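PDB 4LW8: putative epimerase from Burkholderia cenocepacia, which probably acts as an NAD(P)-dependent sugar-nucleotide epimerase or dehydratase in the biosynthesis of lipopolysaccharide O-antigen. Local coordinates for residues S225-D229 and T311-M315. Residues are numbered along the deposited sequence; the frame is centred on the assembly and turned at random.
Sequences SDVRD and TLRWM
Arg228 lays its guanidinium flat over one face of the Trp314 indole: the planes differ by 13°, and CZ of Arg228 stands 3.6 Å from the centroid of the tryptophan six-membered ring, which identifies a cation-pi stack. A bend at chi3 (-63°) turns the guanidinium back to Asp226, whose carboxylate it grips side-on. NE of Arg228 meets OD1 of Asp226 at 3.0 Å and NH2 of Arg228 meets OD2 of Asp226 at 2.7 Å, both nearly straight, which fixes the group's rotation above the ring. OD1 also caps the helix by accepting from the backbone N of Arg228 (2.8 Å), through its anti lone pair. From the carboxylate face opposite NH2, OG1 of Thr311 donates to OD2 of Asp226 at 2.8 Å, so each acid oxygen takes two donors, which would favour the ionised form. Stack and Thr311 bond form the tight part; at the looser ring edge, CG1 of Val227 lies 4.1 Å from CH2 of Trp314. Arg228 and Trp314 stay partly solvent-exposed. This is an N-capped strand-to-helix turn of the Rossmann-type epimerase/dehydratase fold, joined to the C-terminal helix 308-321 by the cation-pi stack and the Thr311-Asp226 hydrogen bond, its internal salt bridge holding Arg228 in place.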
loop_
_atom_site.group_PDB
_atom_site.type_symbol
_atom_site.label_atom_id
_atom_site.label_comp_id
_atom_site.label_asym_id
_atom_site.label_seq_id
_atom_site.Cartn_x
_atom_site.Cartn_y
_atom_site.Cartn_z
ATOM N N SER A 225 22.718 -12.464 1.297
ATOM C CA SER A 225 23.027 -12.907 2.667
ATOM C C SER A 225 22.715 -14.377 2.860
ATOM O O SER A 225 21.934 -14.977 2.114
ATOM C CB SER A 225 22.234 -12.093 3.710
ATOM O OG SER A 225 22.545 -10.710 3.640
ATOM N N ASP A 226 23.334 -14.941 3.882
ATOM C CA ASP A 226 23.051 -16.282 4.345
ATOM C C ASP A 226 21.800 -16.221 5.227
ATOM O O ASP A 226 21.718 -15.379 6.123
ATOM C CB ASP A 226 24.269 -16.813 5.124
ATOM C CG ASP A 226 24.187 -18.285 5.415
ATOM O OD1 ASP A 226 23.200 -18.727 6.042
ATOM O OD2 ASP A 226 25.131 -19.002 5.018
ATOM N N VAL A 227 20.831 -17.094 4.968
ATOM C CA VAL A 227 19.606 -17.163 5.772
ATOM C C VAL A 227 19.910 -17.309 7.286
ATOM O O VAL A 227 19.178 -16.781 8.132
ATOM C CB VAL A 227 18.687 -18.332 5.294
ATOM C CG1 VAL A 227 19.369 -19.697 5.484
ATOM C CG2 VAL A 227 17.341 -18.289 6.001
ATOM N N ARG A 228 21.011 -17.972 7.628
ATOM C CA ARG A 228 21.376 -18.125 9.028
ATOM C C ARG A 228 21.746 -16.772 9.653
ATOM O O ARG A 228 21.379 -16.499 10.795
ATOM C CB ARG A 228 22.531 -19.117 9.178
ATOM C CG ARG A 228 22.146 -20.547 8.853
ATOM C CD ARG A 228 23.345 -21.448 8.708
ATOM N NE ARG A 228 24.195 -21.034 7.595
ATOM C CZ ARG A 228 25.321 -21.656 7.263
ATOM N NH1 ARG A 228 25.718 -22.720 7.958
ATOM N NH2 ARG A 228 26.046 -21.219 6.245
ATOM N N ASP A 229 22.432 -15.916 8.896
ATOM C CA ASP A 229 22.741 -14.559 9.350
ATOM C C ASP A 229 21.478 -13.720 9.478
ATOM O O ASP A 229 21.340 -12.911 10.400
ATOM C CB ASP A 229 23.695 -13.837 8.385
ATOM C CG ASP A 229 25.070 -14.481 8.299
ATOM O OD1 ASP A 229 25.406 -15.343 9.138
ATOM O OD2 ASP A 229 25.838 -14.093 7.396
ATOM N N THR A 311 28.556 -19.892 2.209
ATOM C CA THR A 311 27.138 -20.154 1.982
ATOM C C THR A 311 26.924 -21.053 0.765
ATOM O O THR A 311 26.164 -22.022 0.815
ATOM C CB THR A 311 26.359 -18.844 1.760
ATOM O OG1 THR A 311 26.543 -17.972 2.881
ATOM C CG2 THR A 311 24.862 -19.124 1.539
ATOM N N LEU A 312 27.600 -20.728 -0.331
ATOM C CA LEU A 312 27.418 -21.469 -1.568
ATOM C C LEU A 312 27.968 -22.894 -1.441
ATOM O O LEU A 312 27.380 -23.833 -1.972
ATOM C CB LEU A 312 28.077 -20.731 -2.736
ATOM C CG LEU A 312 27.408 -19.420 -3.177
ATOM C CD1 LEU A 312 28.302 -18.630 -4.132
ATOM C CD2 LEU A 312 26.058 -19.699 -3.819
ATOM N N ARG A 313 29.083 -23.057 -0.737
ATOM C CA ARG A 313 29.671 -24.387 -0.567
ATOM C C ARG A 313 28.738 -25.242 0.281
ATOM O O ARG A 313 28.523 -26.422 0.005
ATOM C CB ARG A 313 31.055 -24.311 0.083
ATOM C CG ARG A 313 31.791 -25.650 0.070
ATOM C CD ARG A 313 33.191 -25.558 0.658
ATOM N NE ARG A 313 34.113 -24.794 -0.184
ATOM C CZ ARG A 313 34.757 -25.287 -1.242
ATOM N NH1 ARG A 313 34.572 -26.550 -1.609
ATOM N NH2 ARG A 313 35.584 -24.515 -1.936
ATOM N N TRP A 314 28.191 -24.614 1.315
ATOM C CA TRP A 314 27.198 -25.220 2.183
ATOM C C TRP A 314 26.047 -25.791 1.353
ATOM O O TRP A 314 25.663 -26.949 1.525
ATOM C CB TRP A 314 26.703 -24.171 3.176
ATOM C CG TRP A 314 25.563 -24.565 4.070
ATOM C CD1 TRP A 314 25.450 -25.707 4.815
ATOM C CD2 TRP A 314 24.412 -23.772 4.378
ATOM N NE1 TRP A 314 24.280 -25.685 5.540
ATOM C CE2 TRP A 314 23.629 -24.507 5.295
ATOM C CE3 TRP A 314 23.962 -22.516 3.958
ATOM C CZ2 TRP A 314 22.416 -24.028 5.792
ATOM C CZ3 TRP A 314 22.758 -22.037 4.462
ATOM C CH2 TRP A 314 21.999 -22.792 5.362
ATOM N N MET A 315 25.535 -24.984 0.423
ATOM C CA MET A 315 24.413 -25.384 -0.435
ATOM C C MET A 315 24.802 -26.480 -1.446
ATOM O O MET A 315 24.040 -27.425 -1.671
ATOM C CB MET A 315 23.851 -24.151 -1.166
ATOM C CG MET A 315 23.258 -23.093 -0.208
ATOM S SD MET A 315 22.941 -21.486 -0.978
ATOM C CE MET A 315 21.700 -21.900 -2.202
#